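Local structure of uncharacterized protein YLR132C (Kluyveromyces marxianus, 6PFQ) at residues 7-19 with 58-72. The protein probably trims the 3' end of U6 small nuclear RNA, as an exoribonuclease of the 2H phosphodiesterase superfamily. Sequence-based numbering, arbitrary orientation.
Sequences KNIGFLFLELRLD and PLHVSLSETMMFANE
Gly10 faces Met67 in an antiparallel pair closed by two backbone hydrogen bonds, and glycine suits the spot because the Phe69 ring edge lies close by, Phe69 CE2 4.1 Å from Gly10 CA. Leu12 CD1 meets the Met67 methyl CE at 3.9 Å; the methionine chain bends at its thioether (chi3 -75°), bringing that methyl across to the leucine. Between Gly10 and Phe13 the register slips by two residues, and Ser64 bridges the break. Its OG accepts the Leu12 N-H at 2.9 Å and donates to Glu65 O at 2.8 Å, so an alanine here would probably leave that buried amide without its acceptor. Beyond the break strand 9-16 pairs with 59-62, the other part of the broken strand 59-68, outermost in a four-stranded antiparallel sheet of this 2H-family fold. Leu63 CD1 nestles against Leu14 CD2 at 3.7 Å, both leucines packing on Leu205, while Leu16 CD1 meets Val61 CG2, and these two pack on Val155 of strand 154-161. His60 and Ser62, UMP-binding residues of this protein (no UMP is bound here), occupy the other face with Phe13, whose ring lies beside one modelled conformer of His60. The edge of the Phe11 ring meets Ser62 OG, 3.5 Å from Phe11 CZ.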
ATOM      1  N   LYS A   7     -10.279 -11.669  14.866  1.00 39.51           N
ATOM      2  CA  LYS A   7     -10.339 -11.315  16.285  1.00 38.25           C
ATOM      3  C   LYS A   7      -8.954 -10.890  16.774  1.00 36.28           C
ATOM      4  O   LYS A   7      -7.949 -11.573  16.520  1.00 35.46           O
ATOM      5  CB  LYS A   7     -10.848 -12.502  17.110  1.00 44.70           C
ATOM      6  N   ASN A   8      -8.900  -9.730  17.418  1.00 33.05           N
ATOM      7  CA  ASN A   8      -7.681  -9.188  18.011  1.00 32.99           C
ATOM      8  C   ASN A   8      -6.622  -8.830  16.971  1.00 34.78           C
ATOM      9  O   ASN A   8      -5.429  -8.846  17.265  1.00 38.45           O
ATOM     10  CB  ASN A   8      -7.142 -10.140  19.085  1.00 38.54           C
ATOM     11  CG  ASN A   8      -8.135 -10.296  20.242  1.00 48.44           C
ATOM     12  OD1 ASN A   8      -8.830  -9.340  20.598  1.00 48.71           O
ATOM     13  ND2 ASN A   8      -8.197 -11.481  20.834  1.00 39.18           N
ATOM     14  N   ILE A   9      -7.047  -8.512  15.746  1.00 32.91           N
ATOM     15  CA  ILE A   9      -6.136  -8.139  14.657  1.00 34.35           C
ATOM     16  C   ILE A   9      -6.246  -6.633  14.479  1.00 35.43           C
ATOM     17  O   ILE A   9      -7.363  -6.110  14.374  1.00 40.02           O
ATOM     18  CB  ILE A   9      -6.479  -8.830  13.324  1.00 40.43           C
ATOM     19  CG1 ILE A   9      -6.488 -10.361  13.429  1.00 40.43           C
ATOM     20  CG2 ILE A   9      -5.500  -8.360  12.227  1.00 42.81           C
ATOM     21  CD1 ILE A   9      -5.192 -10.976  13.856  1.00 42.86           C
ATOM     22  N   GLY A  10      -5.113  -5.947  14.393  1.00 31.68           N
ATOM     23  CA  GLY A  10      -5.106  -4.514  14.115  1.00 31.59           C
ATOM     24  C   GLY A  10      -4.129  -4.192  13.014  1.00 37.23           C
ATOM     25  O   GLY A  10      -3.135  -4.890  12.808  1.00 36.01           O
ATOM     26  N   PHE A  11      -4.407  -3.102  12.292  1.00 35.08           N
ATOM     27  CA  PHE A  11      -3.561  -2.671  11.180  1.00 40.98           C
ATOM     28  C   PHE A  11      -3.810  -1.185  10.955  1.00 34.06           C
ATOM     29  O   PHE A  11      -4.950  -0.738  11.022  1.00 40.02           O
ATOM     30  CB  PHE A  11      -3.901  -3.539   9.932  1.00 45.71           C
ATOM     31  CG  PHE A  11      -3.593  -2.917   8.569  1.00 53.11           C
ATOM     32  CD1 PHE A  11      -2.288  -2.878   8.071  1.00 60.23           C
ATOM     33  CD2 PHE A  11      -4.623  -2.474   7.742  1.00 53.25           C
ATOM     34  CE1 PHE A  11      -2.003  -2.333   6.793  1.00 56.20           C
ATOM     35  CE2 PHE A  11      -4.359  -1.931   6.455  1.00 52.58           C
ATOM     36  CZ  PHE A  11      -3.047  -1.866   5.974  1.00 44.44           C
ATOM     37  N   LEU A  12      -2.743  -0.428  10.686  1.00 30.38           N
ATOM     38  CA  LEU A  12      -2.809   1.023  10.541  1.00 29.05           C
ATOM     39  C   LEU A  12      -2.531   1.415   9.098  1.00 29.15           C
ATOM     40  O   LEU A  12      -1.662   0.824   8.458  1.00 26.38           O
ATOM     41  CB  LEU A  12      -1.772   1.704  11.429  1.00 30.99           C
ATOM     42  CG  LEU A  12      -2.283   1.643  12.867  1.00 51.19           C
ATOM     43  CD1 LEU A  12      -1.116   1.608  13.859  1.00 59.59           C
ATOM     44  CD2 LEU A  12      -3.215   2.823  13.110  1.00 47.35           C
ATOM     45  N   PHE A  13      -3.238   2.426   8.591  1.00 28.55           N
ATOM     46  CA  PHE A  13      -3.021   2.838   7.206  1.00 30.28           C
ATOM     47  C   PHE A  13      -3.519   4.265   7.005  1.00 27.28           C
ATOM     48  O   PHE A  13      -4.184   4.834   7.865  1.00 29.13           O
ATOM     49  CB  PHE A  13      -3.728   1.905   6.211  1.00 26.78           C
ATOM     50  CG  PHE A  13      -5.227   1.777   6.442  1.00 33.87           C
ATOM     51  CD1 PHE A  13      -5.726   0.937   7.432  1.00 34.08           C
ATOM     52  CD2 PHE A  13      -6.131   2.453   5.618  1.00 25.89           C
ATOM     53  CE1 PHE A  13      -7.121   0.797   7.615  1.00 32.76           C
ATOM     54  CE2 PHE A  13      -7.502   2.315   5.790  1.00 28.31           C
ATOM     55  CZ  PHE A  13      -7.993   1.486   6.763  1.00 28.76           C
ATOM     56  N   LEU A  14      -3.095   4.858   5.882  1.00 27.28           N
ATOM     57  CA  LEU A  14      -3.598   6.128   5.353  1.00 26.92           C
ATOM     58  C   LEU A  14      -4.548   5.817   4.210  1.00 28.77           C
ATOM     59  O   LEU A  14      -4.300   4.905   3.416  1.00 27.25           O
ATOM     60  CB  LEU A  14      -2.468   7.023   4.793  1.00 29.01           C
ATOM     61  CG  LEU A  14      -1.304   7.454   5.662  1.00 29.50           C
ATOM     62  CD1 LEU A  14      -0.421   8.398   4.929  1.00 31.17           C
ATOM     63  CD2 LEU A  14      -1.864   8.162   6.902  1.00 39.24           C
ATOM     64  N   GLU A  15      -5.623   6.575   4.107  1.00 31.25           N
ATOM     65  CA  GLU A  15      -6.601   6.397   3.035  1.00 28.81           C
ATOM     66  C   GLU A  15      -6.492   7.565   2.062  1.00 27.86           C
ATOM     67  O   GLU A  15      -6.445   8.726   2.494  1.00 29.48           O
ATOM     68  CB  GLU A  15      -8.008   6.310   3.634  1.00 36.78           C
ATOM     69  CG  GLU A  15      -9.101   6.248   2.646  1.00 38.90           C
ATOM     70  CD  GLU A  15     -10.453   6.243   3.348  1.00 44.53           C
ATOM     71  OE1 GLU A  15     -10.883   5.153   3.775  1.00 43.27           O
ATOM     72  OE2 GLU A  15     -11.033   7.334   3.492  1.00 44.53           O
ATOM     73  N   LEU A  16      -6.428   7.256   0.761  1.00 31.33           N
ATOM     74  CA  LEU A  16      -6.199   8.232  -0.314  1.00 24.88           C
ATOM     75  C   LEU A  16      -7.397   8.213  -1.260  1.00 30.25           C
ATOM     76  O   LEU A  16      -7.549   7.289  -2.069  1.00 28.78           O
ATOM     77  CB  LEU A  16      -4.913   7.923  -1.103  1.00 23.74           C
ATOM     78  CG  LEU A  16      -3.679   7.581  -0.271  1.00 28.30           C
ATOM     79  CD1 LEU A  16      -2.542   7.224  -1.236  1.00 27.63           C
ATOM     80  CD2 LEU A  16      -3.286   8.798   0.601  1.00 27.83           C
ATOM     81  N   ARG A  17      -8.258   9.216  -1.161  1.00 33.11           N
ATOM     82  CA  ARG A  17      -9.399   9.309  -2.059  1.00 30.90           C
ATOM     83  C   ARG A  17      -8.987  10.115  -3.279  1.00 31.98           C
ATOM     84  O   ARG A  17      -8.490  11.235  -3.138  1.00 38.10           O
ATOM     85  CB  ARG A  17     -10.599   9.922  -1.340  1.00 35.30           C
ATOM     86  CG  ARG A  17     -11.084   9.050  -0.149  1.00 34.91           C
ATOM     87  CD  ARG A  17     -12.165   9.757   0.691  1.00 39.94           C
ATOM     88  NE  ARG A  17     -13.151  10.361  -0.196  1.00 50.41           N
ATOM     89  CZ  ARG A  17     -14.256   9.733  -0.600  1.00 51.52           C
ATOM     90  NH1 ARG A  17     -14.508   8.495  -0.187  1.00 41.26           N
ATOM     91  NH2 ARG A  17     -15.092  10.333  -1.424  1.00 48.76           N
ATOM     92  N   LEU A  18      -9.128   9.518  -4.464  1.00 32.90           N
ATOM     93  CA  LEU A  18      -8.719  10.155  -5.714  1.00 28.67           C
ATOM     94  C   LEU A  18      -9.809  11.071  -6.237  1.00 34.55           C
ATOM     95  O   LEU A  18     -10.998  10.742  -6.182  1.00 36.31           O
ATOM     96  CB  LEU A  18      -8.400   9.109  -6.794  1.00 27.96           C
ATOM     97  CG  LEU A  18      -7.025   8.430  -6.773  1.00 29.51           C
ATOM     98  CD1 LEU A  18      -6.779   7.688  -5.469  1.00 37.94           C
ATOM     99  CD2 LEU A  18      -6.911   7.522  -7.973  1.00 30.47           C
ATOM    100  N   ASP A  19      -9.402  12.214  -6.748  1.00 39.31           N
ATOM    101  CA  ASP A  19     -10.361  13.069  -7.414  1.00 39.88           C
ATOM    102  C   ASP A  19     -10.516  12.612  -8.851  1.00 37.44           C
ATOM    103  O   ASP A  19      -9.851  11.686  -9.314  1.00 34.14           O
ATOM    104  CB  ASP A  19      -9.944  14.540  -7.336  1.00 33.21           C
ATOM    105  CG  ASP A  19      -8.664  14.844  -8.095  1.00 38.21           C
ATOM    106  OD1 ASP A  19      -8.254  14.117  -9.012  1.00 46.59           O
ATOM    107  OD2 ASP A  19      -8.056  15.870  -7.786  1.00 48.12           O
ATOM    108  N   PRO A  58     -10.890   4.021  -2.551  1.00 34.09           N
ATOM    109  CA  PRO A  58      -9.679   4.742  -2.156  1.00 30.12           C
ATOM    110  C   PRO A  58      -8.463   3.845  -2.310  1.00 26.39           C
ATOM    111  O   PRO A  58      -8.547   2.623  -2.174  1.00 27.53           O
ATOM    112  CB  PRO A  58      -9.908   5.076  -0.679  1.00 28.93           C
ATOM    113  CG  PRO A  58     -10.924   4.024  -0.200  1.00 37.23           C
ATOM    114  CD  PRO A  58     -11.794   3.754  -1.413  1.00 34.13           C
ATOM    115  N   LEU A  59      -7.309   4.481  -2.513  1.00 28.18           N
ATOM    116  CA  LEU A  59      -6.023   3.808  -2.372  1.00 28.60           C
ATOM    117  C   LEU A  59      -5.527   3.944  -0.921  1.00 30.47           C
ATOM    118  O   LEU A  59      -6.164   4.589  -0.071  1.00 27.61           O
ATOM    119  CB  LEU A  59      -5.029   4.399  -3.371  1.00 24.87           C
ATOM    120  CG  LEU A  59      -5.480   4.284  -4.832  1.00 28.18           C
ATOM    121  CD1 LEU A  59      -4.378   4.780  -5.804  1.00 22.79           C
ATOM    122  CD2 LEU A  59      -5.903   2.858  -5.228  1.00 27.01           C
ATOM    123  N   HIS A  60      -4.373   3.342  -0.633  0.50 28.15           N
ATOM    124  CA  HIS A  60      -3.907   3.231   0.739  0.50 26.35           C
ATOM    125  C   HIS A  60      -2.393   3.382   0.807  0.50 24.42           C
ATOM    126  O   HIS A  60      -1.686   3.198  -0.189  0.50 19.70           O
ATOM    127  CB  HIS A  60      -4.363   1.885   1.340  0.50 25.37           C
ATOM    128  CG  HIS A  60      -5.837   1.659   1.225  0.50 29.59           C
ATOM    129  ND1 HIS A  60      -6.415   1.041   0.133  0.50 24.59           N
ATOM    130  CD2 HIS A  60      -6.857   2.000   2.051  0.50 29.20           C
ATOM    131  CE1 HIS A  60      -7.721   1.000   0.297  0.50 21.96           C
ATOM    132  NE2 HIS A  60      -8.018   1.574   1.454  0.50 29.39           N
ATOM    133  N   VAL A  61      -1.906   3.776   1.986  1.00 25.32           N
ATOM    134  CA  VAL A  61      -0.516   3.529   2.391  1.00 23.91           C
ATOM    135  C   VAL A  61      -0.568   2.683   3.659  1.00 23.29           C
ATOM    136  O   VAL A  61      -1.090   3.143   4.679  1.00 26.94           O
ATOM    137  CB  VAL A  61       0.269   4.816   2.658  1.00 23.21           C
ATOM    138  CG1 VAL A  61       1.718   4.473   3.104  1.00 21.28           C
ATOM    139  CG2 VAL A  61       0.247   5.774   1.462  1.00 25.22           C
ATOM    140  N   SER A  62      -0.044   1.460   3.599  1.00 25.55           N
ATOM    141  CA  SER A  62       0.085   0.647   4.812  1.00 25.39           C
ATOM    142  C   SER A  62       1.132   1.250   5.741  1.00 27.02           C
ATOM    143  O   SER A  62       2.232   1.606   5.304  1.00 23.77           O
ATOM    144  CB  SER A  62       0.496  -0.784   4.458  1.00 25.88           C
ATOM    145  OG  SER A  62      -0.498  -1.360   3.648  1.00 26.68           O
ATOM    146  N   LEU A  63       0.793   1.339   7.030  1.00 23.14           N
ATOM    147  CA  LEU A  63       1.668   1.902   8.052  1.00 26.36           C
ATOM    148  C   LEU A  63       2.056   0.892   9.119  1.00 30.62           C
ATOM    149  O   LEU A  63       2.924   1.197   9.949  1.00 30.45           O
ATOM    150  CB  LEU A  63       0.992   3.107   8.733  1.00 28.57           C
ATOM    151  CG  LEU A  63       0.667   4.263   7.803  1.00 27.09           C
ATOM    152  CD1 LEU A  63      -0.158   5.363   8.570  1.00 27.57           C
ATOM    153  CD2 LEU A  63       1.943   4.854   7.253  1.00 28.37           C
ATOM    154  N   SER A  64       1.458  -0.299   9.114  1.00 27.33           N
ATOM    155  CA  SER A  64       1.896  -1.376   9.997  1.00 30.80           C
ATOM    156  C   SER A  64       1.725  -2.702   9.278  1.00 32.98           C
ATOM    157  O   SER A  64       0.969  -2.812   8.301  1.00 25.42           O
ATOM    158  CB  SER A  64       1.107  -1.411  11.316  1.00 29.09           C
ATOM    159  OG  SER A  64      -0.215  -1.839  11.042  1.00 32.22           O
ATOM    160  N   GLU A  65       2.430  -3.712   9.794  1.00 31.69           N
ATOM    161  CA  GLU A  65       2.117  -5.092   9.471  1.00 34.15           C
ATOM    162  C   GLU A  65       0.734  -5.451  10.032  1.00 42.47           C
ATOM    163  O   GLU A  65       0.081  -4.646  10.703  1.00 39.38           O
ATOM    164  CB  GLU A  65       3.201  -6.022  10.034  1.00 35.28           C
ATOM    165  CG  GLU A  65       3.394  -5.886  11.527  1.00 42.22           C
ATOM    166  CD  GLU A  65       4.683  -6.497  12.056  1.00 58.98           C
ATOM    167  OE1 GLU A  65       5.769  -6.272  11.477  1.00 50.81           O
ATOM    168  OE2 GLU A  65       4.598  -7.218  13.078  1.00 56.23           O
ATOM    169  N   THR A  66       0.246  -6.649   9.684  1.00 37.60           N
ATOM    170  CA  THR A  66      -0.954  -7.194  10.309  1.00 41.54           C
ATOM    171  C   THR A  66      -0.606  -7.526  11.744  1.00 39.63           C
ATOM    172  O   THR A  66       0.196  -8.434  11.995  1.00 40.89           O
ATOM    173  CB  THR A  66      -1.448  -8.432   9.565  1.00 40.58           C
ATOM    174  OG1 THR A  66      -1.895  -8.051   8.266  1.00 41.05           O
ATOM    175  CG2 THR A  66      -2.609  -9.050  10.298  1.00 40.15           C
ATOM    176  N   MET A  67      -1.140  -6.765  12.691  1.00 33.12           N
ATOM    177  CA  MET A  67      -0.726  -6.931  14.078  1.00 30.96           C
ATOM    178  C   MET A  67      -1.652  -7.918  14.757  1.00 38.46           C
ATOM    179  O   MET A  67      -2.861  -7.686  14.845  1.00 32.66           O
ATOM    180  CB  MET A  67      -0.710  -5.599  14.832  1.00 33.59           C
ATOM    181  CG  MET A  67       0.310  -4.624  14.246  1.00 33.65           C
ATOM    182  SD  MET A  67       0.364  -3.023  15.129  1.00 38.25           S
ATOM    183  CE  MET A  67      -1.136  -2.227  14.556  1.00 35.19           C
ATOM    184  N   MET A  68      -1.094  -9.014  15.240  1.00 34.35           N
ATOM    185  CA  MET A  68      -1.919 -10.039  15.847  1.00 34.26           C
ATOM    186  C   MET A  68      -1.714  -9.973  17.348  1.00 39.90           C
ATOM    187  O   MET A  68      -0.750 -10.530  17.881  1.00 39.46           O
ATOM    188  CB  MET A  68      -1.561 -11.387  15.247  1.00 35.03           C
ATOM    189  CG  MET A  68      -1.683 -11.292  13.722  1.00 35.59           C
ATOM    190  SD  MET A  68      -1.518 -12.897  12.978  1.00 42.67           S
ATOM    191  CE  MET A  68      -0.967 -12.426  11.322  1.00 44.05           C
ATOM    192  N   PHE A  69      -2.663  -9.350  18.031  1.00 37.04           N
ATOM    193  CA  PHE A  69      -2.534  -9.228  19.471  1.00 37.81           C
ATOM    194  C   PHE A  69      -2.993 -10.501  20.165  1.00 41.22           C
ATOM    195  O   PHE A  69      -3.819 -11.271  19.645  1.00 35.41           O
ATOM    196  CB  PHE A  69      -3.357  -8.038  19.953  1.00 31.61           C
ATOM    197  CG  PHE A  69      -2.924  -6.724  19.341  1.00 31.07           C
ATOM    198  CD1 PHE A  69      -1.892  -5.971  19.915  1.00 31.61           C
ATOM    199  CD2 PHE A  69      -3.540  -6.239  18.201  1.00 36.80           C
ATOM    200  CE1 PHE A  69      -1.507  -4.753  19.373  1.00 34.71           C
ATOM    201  CE2 PHE A  69      -3.146  -5.023  17.648  1.00 35.87           C
ATOM    202  CZ  PHE A  69      -2.122  -4.294  18.229  1.00 34.15           C
ATOM    203  N   ALA A  70      -2.493 -10.679  21.402  1.00 43.25           N
ATOM    204  CA  ALA A  70      -2.733 -11.916  22.142  1.00 45.06           C
ATOM    205  C   ALA A  70      -4.155 -12.004  22.677  1.00 47.76           C
ATOM    206  O   ALA A  70      -4.670 -13.103  22.892  1.00 45.46           O
ATOM    207  CB  ALA A  70      -1.725 -12.051  23.287  1.00 50.88           C
ATOM    208  N   ASN A  71      -4.790 -10.869  22.936  1.00 47.53           N
ATOM    209  CA  ASN A  71      -6.132 -10.870  23.497  1.00 47.43           C
ATOM    210  C   ASN A  71      -6.713  -9.479  23.315  1.00 46.25           C
ATOM    211  O   ASN A  71      -6.027  -8.552  22.878  1.00 36.74           O
ATOM    212  CB  ASN A  71      -6.131 -11.277  24.979  1.00 46.11           C
ATOM    213  CG  ASN A  71      -5.069 -10.553  25.775  1.00 50.63           C
ATOM    214  OD1 ASN A  71      -5.090  -9.326  25.889  1.00 51.11           O
ATOM    215  ND2 ASN A  71      -4.123 -11.301  26.319  1.00 57.87           N
ATOM    216  N   GLU A  72      -7.996  -9.348  23.660  1.00 51.30           N
ATOM    217  CA  GLU A  72      -8.665  -8.061  23.521  1.00 53.54           C
ATOM    218  C   GLU A  72      -8.022  -7.004  24.407  1.00 46.49           C
ATOM    219  O   GLU A  72      -7.950  -5.831  24.022  1.00 46.78           O
ATOM    220  CB  GLU A  72     -10.153  -8.210  23.839  1.00 68.27           C
ATOM    221  CG  GLU A  72     -10.948  -6.913  23.830  1.00 80.25           C
ATOM    222  CD  GLU A  72     -12.430  -7.138  24.048  1.00 92.93           C
ATOM    223  OE1 GLU A  72     -13.064  -7.770  23.181  1.00 96.35           O
ATOM    224  OE2 GLU A  72     -12.959  -6.689  25.089  1.00 99.71           O
TER
HETATM  225  O   HOH W   1      -9.902 -11.756  23.549  1.00 51.45           O